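Local coordinates for EGF family domain-containing protein (Toxoplasma gondii, PDB 4Z80) that binds a peptide of the rhoptry neck protein RON2L1 and probably acts at the moving junction formed during host-cell invasion, at residues Arg370-Asn375 with Arg424-Phe429; Cys413-Ser418 with Thr442-Thr447; His25-Trp30 with Thr48-Asn53. All coordinates share one frame; numbering follows the deposited sequence. Where two conformers were deposited one is given.

Interaction 1 (Arg370-Asn375 with Arg424-Phe429)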
loop_
_atom_site.group_PDB
_atom_site.type_symbol
_atom_site.label_atom_id
_atom_site.label_comp_id
_atom_site.label_asym_id
_atom_site.label_seq_id
_atom_site.Cartn_x
_atom_site.Cartn_y
_atom_site.Cartn_z
ATOM N N ARG A 370 18.900 15.355 -17.839
ATOM C CA ARG A 370 19.800 14.209 -17.866
ATOM C C ARG A 370 19.616 13.423 -19.152
ATOM O O ARG A 370 20.554 12.800 -19.665
ATOM C CB ARG A 370 19.530 13.286 -16.679
ATOM C CG ARG A 370 19.705 13.924 -15.308
ATOM C CD ARG A 370 21.142 14.316 -15.013
ATOM N NE ARG A 370 22.069 13.216 -15.280
ATOM C CZ ARG A 370 22.282 12.185 -14.465
ATOM N NH1 ARG A 370 21.638 12.088 -13.308
ATOM N NH2 ARG A 370 23.148 11.238 -14.812
ATOM N N ALA A 371 18.390 13.428 -19.652
ATOM C CA ALA A 371 17.998 12.592 -20.765
ATOM C C ALA A 371 16.708 13.108 -21.375
ATOM O O ALA A 371 15.979 13.881 -20.740
ATOM C CB ALA A 371 17.823 11.146 -20.317
ATOM N N SER A 372 16.419 12.679 -22.597
ATOM C CA SER A 372 15.144 13.009 -23.222
ATOM C C SER A 372 14.602 11.855 -24.048
ATOM O O SER A 372 15.344 10.957 -24.460
ATOM C CB SER A 372 15.267 14.267 -24.095
ATOM O OG SER A 372 15.984 14.013 -25.293
ATOM N N LEU A 373 13.291 11.887 -24.267
ATOM C CA LEU A 373 12.583 10.899 -25.064
ATOM C C LEU A 373 11.757 11.674 -26.079
ATOM O O LEU A 373 10.990 12.561 -25.697
ATOM C CB LEU A 373 11.699 10.007 -24.179
ATOM C CG LEU A 373 10.919 8.873 -24.833
ATOM C CD1 LEU A 373 11.863 7.785 -25.310
ATOM C CD2 LEU A 373 9.918 8.302 -23.843
ATOM N N SER A 374 11.907 11.358 -27.360
ATOM C CA SER A 374 11.208 12.096 -28.413
ATOM C C SER A 374 9.925 11.403 -28.876
ATOM O O SER A 374 9.769 10.193 -28.751
ATOM C CB SER A 374 12.146 12.305 -29.609
ATOM O OG SER A 374 13.191 13.214 -29.282
ATOM N N ASN A 375 9.008 12.200 -29.418
ATOM C CA ASN A 375 7.750 11.710 -29.980
ATOM C C ASN A 375 6.940 10.847 -29.011
ATOM O O ASN A 375 6.389 9.817 -29.389
ATOM C CB ASN A 375 8.011 10.918 -31.261
ATOM C CG ASN A 375 6.740 10.665 -32.055
ATOM O OD1 ASN A 375 5.814 11.473 -32.036
ATOM N ND2 ASN A 375 6.682 9.531 -32.739
ATOM N N ARG A 424 1.622 14.717 -28.938
ATOM C CA ARG A 424 2.964 14.163 -28.875
ATOM C C ARG A 424 3.972 15.288 -28.694
ATOM O O ARG A 424 3.696 16.454 -28.991
ATOM C CB ARG A 424 3.265 13.327 -30.119
ATOM C CG ARG A 424 2.359 12.088 -30.221
ATOM C CD ARG A 424 3.087 10.854 -30.735
ATOM N NE ARG A 424 2.291 9.646 -30.512
ATOM C CZ ARG A 424 2.681 8.580 -29.816
ATOM N NH1 ARG A 424 3.886 8.518 -29.255
ATOM N NH2 ARG A 424 1.851 7.554 -29.686
ATOM N N GLY A 425 5.137 14.933 -28.169
ATOM C CA GLY A 425 6.175 15.895 -27.895
ATOM C C GLY A 425 7.386 15.228 -27.281
ATOM O O GLY A 425 7.611 14.030 -27.460
ATOM N N LYS A 426 8.153 16.017 -26.545
ATOM C CA LYS A 426 9.423 15.584 -25.996
ATOM C C LYS A 426 9.373 15.540 -24.474
ATOM O O LYS A 426 8.874 16.474 -23.847
ATOM C CB LYS A 426 10.521 16.531 -26.466
ATOM C CG LYS A 426 11.899 15.929 -26.494
ATOM C CD LYS A 426 12.834 16.827 -27.283
ATOM C CE LYS A 426 14.123 16.133 -27.649
ATOM N NZ LYS A 426 14.331 16.188 -29.125
ATOM N N CYS A 427 9.874 14.445 -23.902
ATOM C CA CYS A 427 10.023 14.301 -22.452
ATOM C C CYS A 427 11.426 14.590 -22.017
ATOM O O CYS A 427 12.359 13.982 -22.527
ATOM C CB CYS A 427 9.715 12.894 -21.982
ATOM S SG CYS A 427 8.386 12.079 -22.779
ATOM N N PHE A 428 11.590 15.501 -21.066
ATOM C CA PHE A 428 12.899 15.807 -20.500
ATOM C C PHE A 428 12.965 15.302 -19.071
ATOM O O PHE A 428 12.127 15.658 -18.253
ATOM C CB PHE A 428 13.181 17.308 -20.543
ATOM C CG PHE A 428 13.258 17.857 -21.930
ATOM C CD1 PHE A 428 14.450 17.842 -22.630
ATOM C CD2 PHE A 428 12.133 18.379 -22.543
ATOM C CE1 PHE A 428 14.517 18.343 -23.909
ATOM C CE2 PHE A 428 12.198 18.882 -23.823
ATOM C CZ PHE A 428 13.388 18.865 -24.506
ATOM N N PHE A 429 13.964 14.477 -18.771
ATOM C CA PHE A 429 14.091 13.841 -17.463
ATOM C C PHE A 429 15.174 14.501 -16.621
ATOM O O PHE A 429 16.258 14.829 -17.123
ATOM C CB PHE A 429 14.411 12.345 -17.623
ATOM C CG PHE A 429 13.375 11.565 -18.374
ATOM C CD1 PHE A 429 12.192 11.192 -17.764
ATOM C CD2 PHE A 429 13.600 11.158 -19.678
ATOM C CE1 PHE A 429 11.241 10.456 -18.445
ATOM C CE2 PHE A 429 12.652 10.427 -20.367
ATOM C CZ PHE A 429 11.466 10.075 -19.747
#

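Interaction 2 (Cys413-Ser418 with Thr442-Thr447)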
loop_
_atom_site.group_PDB
_atom_site.type_symbol
_atom_site.label_atom_id
_atom_site.label_comp_id
_atom_site.label_asym_id
_atom_site.label_seq_id
_atom_site.Cartn_x
_atom_site.Cartn_y
_atom_site.Cartn_z
ATOM N N CYS A 413 0.531 21.693 -28.814
ATOM C CA CYS A 413 -0.709 21.558 -28.060
ATOM C C CYS A 413 -0.585 22.387 -26.794
ATOM O O CYS A 413 0.432 22.323 -26.108
ATOM C CB CYS A 413 -0.989 20.087 -27.715
ATOM S SG CYS A 413 -2.246 19.815 -26.431
ATOM N N ASN A 414 -1.604 23.180 -26.485
ATOM C CA ASN A 414 -1.688 23.770 -25.159
ATOM C C ASN A 414 -2.102 22.676 -24.180
ATOM O O ASN A 414 -3.165 22.087 -24.324
ATOM C CB ASN A 414 -2.680 24.929 -25.124
ATOM C CG ASN A 414 -2.677 25.650 -23.793
ATOM O OD1 ASN A 414 -2.985 25.060 -22.755
ATOM N ND2 ASN A 414 -2.325 26.930 -23.812
ATOM N N MET A 415 -1.259 22.398 -23.189
ATOM C CA MET A 415 -1.426 21.193 -22.385
ATOM C C MET A 415 -2.481 21.319 -21.291
ATOM O O MET A 415 -2.696 20.388 -20.524
ATOM C CB MET A 415 -0.078 20.792 -21.793
ATOM C CG MET A 415 0.860 20.184 -22.835
ATOM S SD MET A 415 0.183 18.756 -23.715
ATOM C CE MET A 415 0.042 17.577 -22.368
ATOM N N GLY A 416 -3.187 22.446 -21.274
ATOM C CA GLY A 416 -4.373 22.595 -20.446
ATOM C C GLY A 416 -5.660 22.377 -21.229
ATOM O O GLY A 416 -6.745 22.403 -20.653
ATOM N N GLU A 417 -5.538 22.170 -22.538
ATOM C CA GLU A 417 -6.690 21.954 -23.411
ATOM C C GLU A 417 -6.920 20.481 -23.744
ATOM O O GLU A 417 -6.137 19.618 -23.359
ATOM C CB GLU A 417 -6.516 22.758 -24.695
ATOM C CG GLU A 417 -6.357 24.249 -24.432
ATOM C CD GLU A 417 -7.568 24.847 -23.744
ATOM O OE1 GLU A 417 -8.700 24.579 -24.200
ATOM O OE2 GLU A 417 -7.384 25.568 -22.739
ATOM N N SER A 418 -7.994 20.199 -24.475
ATOM C CA SER A 418 -8.433 18.823 -24.685
ATOM C C SER A 418 -7.426 18.011 -25.496
ATOM O O SER A 418 -7.421 16.785 -25.436
ATOM C CB SER A 418 -9.798 18.798 -25.379
ATOM O OG SER A 418 -9.722 19.343 -26.684
ATOM N N THR A 442 2.680 25.113 -23.538
ATOM C CA THR A 442 2.793 23.825 -24.210
ATOM C C THR A 442 3.477 22.748 -23.372
ATOM O O THR A 442 3.921 21.740 -23.915
ATOM C CB THR A 442 3.547 23.975 -25.546
ATOM O OG1 THR A 442 4.827 24.574 -25.313
ATOM C CG2 THR A 442 2.742 24.851 -26.504
ATOM N N THR A 443 3.515 22.930 -22.054
ATOM C CA THR A 443 4.225 21.985 -21.198
ATOM C C THR A 443 3.376 21.417 -20.059
ATOM O O THR A 443 2.309 21.930 -19.726
ATOM C CB THR A 443 5.478 22.627 -20.596
ATOM O OG1 THR A 443 5.100 23.645 -19.662
ATOM C CG2 THR A 443 6.337 23.231 -21.689
ATOM N N MET A 444 3.886 20.338 -19.470
ATOM C CA MET A 444 3.269 19.682 -18.323
ATOM C C MET A 444 4.385 19.064 -17.512
ATOM O O MET A 444 5.332 18.525 -18.091
ATOM C CB MET A 444 2.262 18.611 -18.758
ATOM C CG MET A 444 1.552 17.897 -17.602
ATOM S SD MET A 444 0.197 16.875 -18.162
ATOM C CE MET A 444 -0.959 18.121 -18.741
ATOM N N ALA A 445 4.279 19.147 -16.190
ATOM C CA ALA A 445 5.314 18.655 -15.289
ATOM C C ALA A 445 4.820 17.447 -14.506
ATOM O O ALA A 445 3.732 17.470 -13.928
ATOM C CB ALA A 445 5.762 19.754 -14.342
ATOM N N PHE A 446 5.647 16.399 -14.485
ATOM C CA PHE A 446 5.381 15.157 -13.768
ATOM C C PHE A 446 6.431 14.887 -12.703
ATOM O O PHE A 446 7.587 15.305 -12.846
ATOM C CB PHE A 446 5.379 13.956 -14.725
ATOM C CG PHE A 446 4.282 13.963 -15.756
ATOM C CD1 PHE A 446 4.442 14.646 -16.954
ATOM C CD2 PHE A 446 3.108 13.253 -15.552
ATOM C CE1 PHE A 446 3.437 14.641 -17.914
ATOM C CE2 PHE A 446 2.102 13.238 -16.518
ATOM C CZ PHE A 446 2.269 13.937 -17.695
ATOM N N THR A 447 6.035 14.176 -11.644
ATOM C CA THR A 447 6.994 13.532 -10.745
ATOM C C THR A 447 6.790 12.020 -10.793
ATOM O O THR A 447 5.780 11.522 -11.279
ATOM C CB THR A 447 6.893 13.982 -9.261
ATOM O OG1 THR A 447 5.837 13.271 -8.595
ATOM C CG2 THR A 447 6.722 15.493 -9.137
#

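Interaction 3 (His25-Trp30 with Thr48-Asn53)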
loop_
_atom_site.group_PDB
_atom_site.type_symbol
_atom_site.label_atom_id
_atom_site.label_comp_id
_atom_site.label_asym_id
_atom_site.label_seq_id
_atom_site.Cartn_x
_atom_site.Cartn_y
_atom_site.Cartn_z
ATOM N N HIS A 25 10.771 11.061 0.602
ATOM C CA HIS A 25 10.255 9.711 0.422
ATOM C C HIS A 25 11.156 8.765 1.201
ATOM O O HIS A 25 12.012 8.063 0.643
ATOM C CB HIS A 25 10.195 9.349 -1.061
ATOM C CG HIS A 25 9.413 8.108 -1.354
ATOM N ND1 HIS A 25 8.086 7.968 -1.008
ATOM C CD2 HIS A 25 9.758 6.965 -1.993
ATOM C CE1 HIS A 25 7.651 6.788 -1.405
ATOM N NE2 HIS A 25 8.645 6.160 -2.010
ATOM N N VAL A 26 10.953 8.760 2.510
ATOM C CA VAL A 26 11.880 8.129 3.422
ATOM C C VAL A 26 11.346 6.806 3.949
ATOM O O VAL A 26 10.189 6.441 3.729
ATOM C CB VAL A 26 12.200 9.053 4.612
ATOM C CG1 VAL A 26 12.751 10.378 4.123
ATOM C CG2 VAL A 26 10.969 9.295 5.471
ATOM N N ASP A 27 12.224 6.097 4.644
ATOM C CA ASP A 27 11.877 4.875 5.342
ATOM C C ASP A 27 11.721 5.224 6.805
ATOM O O ASP A 27 12.714 5.432 7.495
ATOM C CB ASP A 27 12.969 3.817 5.159
ATOM C CG ASP A 27 12.641 2.505 5.852
ATOM O OD1 ASP A 27 11.496 2.026 5.724
ATOM O OD2 ASP A 27 13.540 1.944 6.513
ATOM N N LEU A 28 10.487 5.341 7.272
ATOM C CA LEU A 28 10.272 5.658 8.672
ATOM C C LEU A 28 9.654 4.489 9.405
ATOM O O LEU A 28 9.036 3.597 8.809
ATOM C CB LEU A 28 9.400 6.906 8.828
ATOM C CG LEU A 28 7.911 6.870 8.472
ATOM C CD1 LEU A 28 7.038 6.271 9.575
ATOM C CD2 LEU A 28 7.428 8.283 8.165
ATOM N N ILE A 29 9.868 4.486 10.713
ATOM C CA ILE A 29 9.207 3.555 11.601
ATOM C C ILE A 29 8.581 4.366 12.733
ATOM O O ILE A 29 9.079 5.441 13.080
ATOM C CB ILE A 29 10.179 2.504 12.154
ATOM C CG1 ILE A 29 11.404 3.191 12.746
ATOM C CG2 ILE A 29 10.604 1.536 11.049
ATOM C CD1 ILE A 29 12.070 2.397 13.793
ATOM N N TRP A 30 7.490 3.864 13.299
ATOM C CA TRP A 30 6.783 4.587 14.357
ATOM C C TRP A 30 7.478 4.336 15.690
ATOM O O TRP A 30 7.827 3.203 16.012
ATOM C CB TRP A 30 5.302 4.167 14.423
ATOM C CG TRP A 30 4.604 4.287 13.104
ATOM C CD1 TRP A 30 4.160 3.261 12.316
ATOM C CD2 TRP A 30 4.304 5.492 12.397
ATOM N NE1 TRP A 30 3.598 3.755 11.169
ATOM C CE2 TRP A 30 3.664 5.123 11.195
ATOM C CE3 TRP A 30 4.507 6.852 12.663
ATOM C CZ2 TRP A 30 3.239 6.056 10.257
ATOM C CZ3 TRP A 30 4.077 7.781 11.727
ATOM C CH2 TRP A 30 3.447 7.378 10.542
ATOM N N THR A 48 10.901 7.743 13.568
ATOM C CA THR A 48 12.315 7.750 13.244
ATOM C C THR A 48 12.482 7.545 11.751
ATOM O O THR A 48 11.835 6.686 11.158
ATOM C CB THR A 48 13.073 6.640 14.004
ATOM O OG1 THR A 48 13.164 6.986 15.390
ATOM C CG2 THR A 48 14.481 6.439 13.440
ATOM N N GLU A 49 13.370 8.321 11.153
ATOM C CA GLU A 49 13.710 8.165 9.751
ATOM C C GLU A 49 14.976 7.323 9.647
ATOM O O GLU A 49 16.049 7.761 10.053
ATOM C CB GLU A 49 13.896 9.534 9.112
ATOM C CG GLU A 49 14.306 9.529 7.676
ATOM C CD GLU A 49 14.510 10.936 7.149
ATOM O OE1 GLU A 49 13.606 11.788 7.364
ATOM O OE2 GLU A 49 15.579 11.193 6.539
ATOM N N ARG A 50 14.840 6.110 9.119
ATOM C CA ARG A 50 15.959 5.170 9.039
ATOM C C ARG A 50 16.871 5.488 7.863
ATOM O O ARG A 50 18.097 5.381 7.960
ATOM C CB ARG A 50 15.443 3.733 8.924
ATOM C CG ARG A 50 14.609 3.317 10.113
ATOM C CD ARG A 50 14.608 1.809 10.315
ATOM N NE ARG A 50 14.024 1.089 9.183
ATOM C CZ ARG A 50 13.883 -0.230 9.138
ATOM N NH1 ARG A 50 13.350 -0.805 8.065
ATOM N NH2 ARG A 50 14.274 -0.970 10.168
ATOM N N LYS A 51 16.266 5.882 6.751
ATOM C CA LYS A 51 17.028 6.281 5.579
ATOM C C LYS A 51 16.159 7.112 4.655
ATOM O O LYS A 51 14.935 7.084 4.745
ATOM C CB LYS A 51 17.579 5.058 4.829
ATOM C CG LYS A 51 16.556 4.270 4.013
ATOM C CD LYS A 51 17.190 3.110 3.223
ATOM C CE LYS A 51 18.249 3.559 2.198
ATOM N NZ LYS A 51 17.681 4.165 0.949
ATOM N N SER A 52 16.798 7.854 3.763
ATOM C CA SER A 52 16.076 8.609 2.751
ATOM C C SER A 52 16.170 7.893 1.407
ATOM O O SER A 52 16.750 6.803 1.311
ATOM C CB SER A 52 16.633 10.025 2.661
ATOM O OG SER A 52 17.963 10.012 2.181
ATOM N N ASN A 53 15.577 8.492 0.378
ATOM C CA ASN A 53 15.722 8.001 -0.988
ATOM C C ASN A 53 15.268 6.551 -1.163
ATOM O O ASN A 53 15.936 5.751 -1.831
ATOM C CB ASN A 53 17.179 8.144 -1.431
ATOM C CG ASN A 53 17.352 8.026 -2.937
ATOM O OD1 ASN A 53 16.504 8.471 -3.710
ATOM N ND2 ASN A 53 18.458 7.413 -3.362
#

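Interaction 1 (Arg370-Asn375 with Arg424-Phe429)
Arg-370 gives its backbone N to Phe-429 O at 2.8 Å, while its guanidinium turns away to Ser-431. Ala-371 follows with its O receiving Phe-429 N at 2.9 Å in an almost straight bond (178°), which makes two consecutive residues face one. Ser-372 sits opposite Phe-428, its CB resting 3.9 Å from ring atom CD1, and its CA-H points at Cys-427 O. Leu-373 pairs with Cys-427 through two backbone bonds, N to O and O to N; its CB also meets the edge of the Phe-429 ring at CE2, 4.0 Å away. The Phe-429 ring also meets the ring of Tyr-403 and touches Arg-384 and Leu-385 of helix 378-387. Ser-374 OG takes a bond of 3.2 Å from Lys-426 NZ, whose chain is extended as far as CE and turns at its last torsion to bring NZ there. Asn-375 O, close to the guanidinium plane, accepts from Arg-424 NH1 at 2.8 Å. With its CG trans to the backbone N (chi1 -167°), Asn-375 turns its amide back to Arg-424, and OD1 lies 3.1 Å from Arg-424 CD; the two planes are 52° apart. The doubled pairing of Arg-370 and Ala-371 with Phe-429 is a classic beta bulge on an outer strand of an antiparallel sheet.

Interaction 2 (Cys413-Ser418 with Thr442-Thr447)
This is a buried van der Waals contact, mostly of side-chain carbons on backbone carbonyls, between a disulfide-bearing loop, Cys-413 to Ser-418, and the segment 442-447, which carries strand 443-447, an outermost strand of the four-stranded antiparallel sheet. Met-415 carries most of it. Its CB lies 3.4 Å from Thr-443 O and its CG 3.6 Å from Thr-442 O, so the root of the side chain runs against the backbone carbonyls of Thr-442 and Thr-443. The chain then bends twice (chi2 -56°, chi3 -65°) and brings CE to 3.8 Å from CE of Met-444; the two methionines cross at about a right angle. Met-444 reaches over with CG anti to its own N (chi1 -179°), and its terminal methyl also touches Met-415 O at 3.4 Å. Beside this pair, Thr-442 offers CA and CG2 to Cys-413 O, each at 3.4 Å, the first as a CA-H...O contact. The loop has its own internal order: a type I turn from Asn-414 to Glu-417, and an Asx turn in which Asn-414 OD1 accepts Gly-416 N at 3.0 Å, while Cys-413 is tied to Cys-419. Met-415 also touches Phe-408 and Ala-410 of strand 405-410 and Ala-378 of helix 378-387. Such van der Waals and carbon-to-carbonyl approaches imply a fit set by shape, with the loop's directional bonds made within itself and to neighbours such as Pro-441.

Interaction 3 (His25-Trp30 with Thr48-Asn53)
Strands 27-30 and 43-51 lie side by side in a three-stranded antiparallel sheet, joined here at the edge strand 27-30. The ladder is firm at Ile-29: Ile-29 N bonds to Thr-48 O and Thr-48 N to Ile-29 O, both at 3.0 Å. Farther along, Arg-50 N bonds to Asp-27 O, and Asp-27 N to Lys-51 O. The side chains of Asp-27 and Arg-50 add a salt bridge: Asp-27 OD2 accepts from Arg-50 NE at 2.8 Å and Arg-50 NH1 at 3.2 Å, both nitrogens coming from the syn side, with NE 35° out of the carboxylate plane. A chi1 of -179° swings the Asp-27 carboxylate out to the Arg-50 side chain. Asp-27 OD1 bonds to Ser-61 OG and Arg-50 NH1 to Glu-62 O, so both partners of the ion pair are also held from outside, which would limit their rotation. CG2 of Ile-29 lies over one face of the guanidinium, 3.9 Å from Arg-50 NE. Next to Ser-52, Val-26 CG1 packs against the carboxylate end of Glu-49, 3.5 Å from CD, the side chains crossing at about a right angle. The arrangement is that of an antiparallel strand pair with a cross-strand salt bridge, its arginine gripping one carboxylate oxygen side-on.

In the fold
From the N terminus, interaction 3 comes first: it closes the short excursion between residues 30 and 48, which contains strand 36-40, and so completes the small three-stranded sheet early in the chain. It is finished long before the others begin, and its centre lies about 32 Å from that of interaction 1. Interactions 1 and 2 both reach the same four-stranded sheet and cross along the chain, since 413-418 falls between 370-375 and 424-429, and 442-447 follows both. Interaction 1 joins outer strand 371-377 to strand 424-430; interaction 2 brings the loop after strand 405-410 against the opposite outer strand. The centres of interactions 1 and 2 lie about 13 Å apart.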